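Local coordinates for protein chymotrypsin (Cellulomonas bogoriensis, PDB 2EA3) that probably cleaves peptide bonds as a chymotrypsin-like serine endopeptidase of the S1 family, this chain being the protease part of a longer precursor, at residues A[1-6]-A[17-22]; A[106-111]-A[126-131]. All blocks are in the same frame, centred on the assembly; numbering follows the deposited sequence.

Contact 1. Residues A[1-6]-A[17-22]; sequences FDVIGG and CSIGFA
Ile19 packs against Val3 and the backbone around Ile4 to Gly6, and this is the dense half of the contact. Val3 holds CG1 anti to its own nitrogen (chi1 166°), which turns that methyl onto two of the isoleucine's: Ile19 CG2 and Ile19 CD1 each lie 3.9 Å from Val3 CG1. The same isoleucine gathers its CB, CG2 and CD1 around the oxygen of Ile4, Ile19 CD1 nearest at 3.5 Å from Ile4 O. One backbone bond fastens the end of the segment: Gly6 N donates to Ile19 O at 2.8 Å, fairly straight at 161°, though the donor stands tilted from the carbonyl plane. Beside it Gly5 CA sits 3.5 Å from Gly20 O, and a CB on Gly5 would clash with that oxygen. Gly6 needs glycine for its own backbone angles. At Gly20 and Phe21 segment 17-22 makes a classic beta bulge against strand 26-29.

Toward the N-terminus the fit slackens. Val3 CA and Ala22 CA are 7.0 Å apart, and Leu68 of strand 67-69 touches both side chains. Asp2 bonds Asn67 through OD1, while the exposed Phe1 ring rests on Asn42.

Ser18 OG is gripped from elsewhere, by Gly135 O and Ser99 N, close to a probable His32, Asp56 and Ser137 triad. Segment 1-6 is therefore held against segment 17-22 by buried methyl groups and a single backbone bond from Gly6, just past the strand, and the bare CA of Gly5 lets the main chains come this close.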
loop_
_atom_site.group_PDB
_atom_site.type_symbol
_atom_site.label_atom_id
_atom_site.label_comp_id
_atom_site.label_asym_id
_atom_site.label_seq_id
_atom_site.Cartn_x
_atom_site.Cartn_y
_atom_site.Cartn_z
ATOM N N PHE A 1 -12.120 7.644 14.120
ATOM C CA PHE A 1 -11.390 7.990 12.865
ATOM C C PHE A 1 -11.507 6.794 11.935
ATOM O O PHE A 1 -11.337 5.674 12.382
ATOM C CB PHE A 1 -9.918 8.272 13.184
ATOM C CG PHE A 1 -9.117 8.685 11.999
ATOM C CD1 PHE A 1 -8.467 7.736 11.216
ATOM C CD2 PHE A 1 -9.025 10.029 11.638
ATOM C CE1 PHE A 1 -7.740 8.121 10.106
ATOM C CE2 PHE A 1 -8.291 10.417 10.517
ATOM C CZ PHE A 1 -7.656 9.467 9.753
ATOM N N ASP A 2 -11.780 7.019 10.648
ATOM C CA ASP A 2 -11.932 5.901 9.714
ATOM C C ASP A 2 -10.651 5.661 8.937
ATOM O O ASP A 2 -10.074 6.593 8.372
ATOM C CB ASP A 2 -13.090 6.133 8.734
ATOM C CG ASP A 2 -14.455 6.158 9.420
ATOM O OD1 ASP A 2 -14.560 5.776 10.596
ATOM O OD2 ASP A 2 -15.433 6.558 8.770
ATOM N N VAL A 3 -10.222 4.406 8.916
ATOM C CA VAL A 3 -9.046 3.986 8.152
ATOM C C VAL A 3 -9.536 3.406 6.844
ATOM O O VAL A 3 -10.261 2.413 6.830
ATOM C CB VAL A 3 -8.193 2.950 8.927
ATOM C CG1 VAL A 3 -7.159 2.235 7.995
ATOM C CG2 VAL A 3 -7.499 3.643 10.096
ATOM N N ILE A 4 -9.149 4.069 5.761
ATOM C CA ILE A 4 -9.569 3.743 4.403
ATOM C C ILE A 4 -8.293 3.647 3.556
ATOM O O ILE A 4 -7.394 4.480 3.681
ATOM C CB ILE A 4 -10.492 4.854 3.861
ATOM C CG1 ILE A 4 -11.781 4.938 4.700
ATOM C CG2 ILE A 4 -10.832 4.632 2.385
ATOM C CD1 ILE A 4 -12.454 6.311 4.631
ATOM N N GLY A 5 -8.201 2.613 2.726
ATOM C CA GLY A 5 -7.058 2.458 1.811
ATOM C C GLY A 5 -6.832 3.690 0.937
ATOM O O GLY A 5 -7.783 4.299 0.432
ATOM N N GLY A 6 -5.569 4.075 0.781
ATOM C CA GLY A 6 -5.199 5.160 -0.133
ATOM C C GLY A 6 -5.117 6.519 0.528
ATOM O O GLY A 6 -4.601 7.466 -0.075
ATOM N N CYS A 17 3.519 8.631 3.504
ATOM C CA CYS A 17 2.931 7.418 2.934
ATOM C C CYS A 17 1.410 7.391 3.015
ATOM O O CYS A 17 0.773 8.226 3.680
ATOM C CB CYS A 17 3.496 6.179 3.633
ATOM S SG CYS A 17 5.231 5.856 3.235
ATOM N N SER A 18 0.840 6.407 2.324
ATOM C CA SER A 18 -0.588 6.166 2.312
ATOM C C SER A 18 -0.893 4.798 2.936
ATOM O O SER A 18 -0.013 3.916 3.002
ATOM C CB SER A 18 -1.084 6.212 0.865
ATOM O OG SER A 18 -0.774 7.464 0.247
ATOM N N ILE A 19 -2.124 4.657 3.421
ATOM C CA ILE A 19 -2.660 3.397 3.931
ATOM C C ILE A 19 -2.811 2.397 2.794
ATOM O O ILE A 19 -3.295 2.748 1.707
ATOM C CB ILE A 19 -4.026 3.621 4.606
ATOM C CG1 ILE A 19 -3.863 4.524 5.840
ATOM C CG2 ILE A 19 -4.677 2.287 5.025
ATOM C CD1 ILE A 19 -5.148 5.131 6.305
ATOM N N GLY A 20 -2.400 1.152 3.060
ATOM C CA GLY A 20 -2.543 0.059 2.120
ATOM C C GLY A 20 -3.927 -0.558 2.266
ATOM O O GLY A 20 -4.860 -0.229 1.505
ATOM N N PHE A 21 -4.076 -1.420 3.274
ATOM C CA PHE A 21 -5.344 -2.095 3.522
ATOM C C PHE A 21 -5.522 -2.297 4.997
ATOM O O PHE A 21 -4.549 -2.493 5.700
ATOM C CB PHE A 21 -5.363 -3.465 2.862
ATOM C CG PHE A 21 -5.254 -3.401 1.382
ATOM C CD1 PHE A 21 -6.382 -3.076 0.609
ATOM C CD2 PHE A 21 -4.025 -3.628 0.757
ATOM C CE1 PHE A 21 -6.275 -2.977 -0.778
ATOM C CE2 PHE A 21 -3.912 -3.537 -0.636
ATOM C CZ PHE A 21 -5.038 -3.217 -1.401
ATOM N N ALA A 22 -6.784 -2.278 5.435
ATOM C CA ALA A 22 -7.135 -2.629 6.804
ATOM C C ALA A 22 -7.056 -4.143 7.003
ATOM O O ALA A 22 -7.522 -4.930 6.177
ATOM C CB ALA A 22 -8.526 -2.127 7.122
#

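Contact 2. Residues A[106-111]-A[126-131]; sequences GTITAL and IRTTVC
Thr109 and Ala110 both face Arg127, a classic beta bulge in the antiparallel pairing of strands 102-110 and 125-128. Among the backbone bonds, Arg127 O accepts from Thr109 N at 2.8 Å and takes a weak second bond from Ala110 N, while Arg127 N donates to Ala110 O at 2.8 Å from above the carbonyl plane. Farther along, Thr129 N meets Thr107 O in the carbonyl plane at 3.1 Å.

The threonines supply the side-chain polar contacts. Thr129 OG1, held between its backbone nitrogen and carbonyl carbon (chi1 57°), accepts from Thr107 N at 3.0 Å, and a water joins it to Thr107 OG1. Thr109 OG1 lies at the edge of the Arg127 guanidinium, in its plane; a second water links this hydroxyl to Arg127 NE, 2.7 Å from that water's oxygen. Thr128 OG1 closes an ST turn by accepting from Val130 N at 3.0 Å, and donates to Thr164 O on strand 161-168. Replacing Thr128 with valine would probably leave Val130 N and Thr164 O without this shared hydroxyl, freeing the turn to shift.

The apolar contacts centre on Ile126: Ile108 CG2 touches Ile126 CG2 at 3.8 Å, and the end of Leu111 runs alongside Ile126, both pointing the same way. Val130 CG2 packs against Gly106, where any CB would strike Thr129 OG1. A threonine hydroxyl thus stands in for a backbone acceptor opposite Thr107 N, waters bridge polar side chains across the pair, and Ile108 with Ile126 supplies a buried apolar contact.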
loop_
_atom_site.group_PDB
_atom_site.type_symbol
_atom_site.label_atom_id
_atom_site.label_comp_id
_atom_site.label_asym_id
_atom_site.label_seq_id
_atom_site.Cartn_x
_atom_site.Cartn_y
_atom_site.Cartn_z
ATOM N N GLY A 106 -3.406 1.196 -14.509
ATOM C CA GLY A 106 -2.411 0.713 -15.461
ATOM C C GLY A 106 -2.606 -0.776 -15.549
ATOM O O GLY A 106 -3.719 -1.278 -15.325
ATOM N N THR A 107 -1.523 -1.484 -15.842
ATOM C CA THR A 107 -1.571 -2.937 -16.003
ATOM C C THR A 107 -0.340 -3.552 -15.357
ATOM O O THR A 107 0.724 -2.898 -15.262
ATOM C CB THR A 107 -1.622 -3.345 -17.484
ATOM O OG1 THR A 107 -0.407 -2.944 -18.116
ATOM C CG2 THR A 107 -2.796 -2.654 -18.208
ATOM N N ILE A 108 -0.482 -4.798 -14.913
ATOM C CA ILE A 108 0.633 -5.514 -14.328
ATOM C C ILE A 108 1.492 -6.015 -15.490
ATOM O O ILE A 108 0.972 -6.684 -16.383
ATOM C CB ILE A 108 0.179 -6.720 -13.492
ATOM C CG1 ILE A 108 -0.614 -6.288 -12.239
ATOM C CG2 ILE A 108 1.392 -7.618 -13.142
ATOM C CD1 ILE A 108 -1.282 -7.471 -11.508
ATOM N N THR A 109 2.783 -5.696 -15.477
ATOM C CA THR A 109 3.649 -6.129 -16.585
ATOM C C THR A 109 4.658 -7.202 -16.231
ATOM O O THR A 109 5.225 -7.826 -17.118
ATOM C CB THR A 109 4.391 -4.952 -17.250
ATOM O OG1 THR A 109 5.236 -4.316 -16.296
ATOM C CG2 THR A 109 3.410 -3.957 -17.841
ATOM N N ALA A 110 4.900 -7.399 -14.942
ATOM C CA ALA A 110 5.784 -8.457 -14.457
ATOM C C ALA A 110 5.507 -8.739 -13.003
ATOM O O ALA A 110 4.998 -7.881 -12.279
ATOM C CB ALA A 110 7.264 -8.080 -14.630
ATOM N N LEU A 111 5.838 -9.960 -12.589
ATOM C CA LEU A 111 5.845 -10.346 -11.190
ATOM C C LEU A 111 7.274 -10.705 -10.786
ATOM O O LEU A 111 8.136 -10.949 -11.646
ATOM C CB LEU A 111 4.891 -11.524 -10.953
ATOM C CG LEU A 111 3.442 -11.371 -11.429
ATOM C CD1 LEU A 111 2.734 -12.738 -11.335
ATOM C CD2 LEU A 111 2.681 -10.284 -10.666
ATOM N N ILE A 126 5.708 -6.549 -7.782
ATOM C CA ILE A 126 4.811 -6.465 -8.930
ATOM C C ILE A 126 5.194 -5.220 -9.738
ATOM O O ILE A 126 5.168 -4.105 -9.219
ATOM C CB ILE A 126 3.334 -6.326 -8.492
ATOM C CG1 ILE A 126 2.914 -7.514 -7.623
ATOM C CG2 ILE A 126 2.429 -6.194 -9.719
ATOM C CD1 ILE A 126 1.618 -7.284 -6.879
ATOM N N ARG A 127 5.566 -5.407 -10.998
ATOM C CA ARG A 127 5.879 -4.274 -11.872
ATOM C C ARG A 127 4.626 -3.839 -12.631
ATOM O O ARG A 127 3.897 -4.683 -13.156
ATOM C CB ARG A 127 6.989 -4.663 -12.857
ATOM C CG ARG A 127 7.540 -3.492 -13.651
ATOM C CD ARG A 127 8.611 -3.936 -14.649
ATOM N NE ARG A 127 8.664 -2.963 -15.739
ATOM C CZ ARG A 127 9.673 -2.127 -15.986
ATOM N NH1 ARG A 127 10.776 -2.144 -15.244
ATOM N NH2 ARG A 127 9.582 -1.276 -17.004
ATOM N N THR A 128 4.380 -2.528 -12.689
ATOM C CA THR A 128 3.200 -1.997 -13.413
ATOM C C THR A 128 3.492 -0.736 -14.208
ATOM O O THR A 128 4.526 -0.097 -14.006
ATOM C CB THR A 128 2.047 -1.611 -12.462
ATOM O OG1 THR A 128 2.344 -0.345 -11.836
ATOM C CG2 THR A 128 1.800 -2.718 -11.390
ATOM N N THR A 129 2.525 -0.342 -15.040
ATOM C CA THR A 129 2.592 0.920 -15.797
ATOM C C THR A 129 1.814 2.012 -15.062
ATOM O O THR A 129 1.517 3.068 -15.635
ATOM C CB THR A 129 1.949 0.758 -17.188
ATOM O OG1 THR A 129 0.604 0.317 -17.020
ATOM C CG2 THR A 129 2.697 -0.264 -18.019
ATOM N N VAL A 130 1.426 1.748 -13.809
ATOM C CA VAL A 130 0.701 2.754 -13.033
ATOM C C VAL A 130 1.728 3.820 -12.624
ATOM O O VAL A 130 2.847 3.482 -12.327
ATOM C CB VAL A 130 0.086 2.136 -11.754
ATOM C CG1 VAL A 130 -0.641 3.194 -10.921
ATOM C CG2 VAL A 130 -0.851 0.957 -12.087
ATOM N N CYS A 131 1.342 5.098 -12.601
ATOM C CA CYS A 131 2.263 6.145 -12.159
ATOM C C CYS A 131 2.122 6.295 -10.648
ATOM O O CYS A 131 1.108 5.912 -10.086
ATOM C CB CYS A 131 1.911 7.474 -12.835
ATOM S SG CYS A 131 0.245 8.132 -12.439
HETATM O O HOH W 1 -0.888 -0.010 -19.254
HETATM O O HOH W 2 6.370 -1.928 -16.840
#

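In the fold
The two contacts come in series along the chain, contact 1 closing before contact 2 opens, and lie on opposite sides of its centre. Their centres are 21 Å apart and their nearest atoms about 9 Å, without touching. Contact 1 ties the N-terminal strand 2-5, itself paired in parallel with 67-69, to strand 14-23 of the first six-stranded antiparallel barrel. Contact 2 joins neighbouring strands 102-110 and 125-128 of the second barrel, which repeats the first one's strand order. This is the double barrel of chymotrypsin-like proteases, whose catalytic residues lie between the halves; contact 1 lies toward that junction, contact 2 farther out.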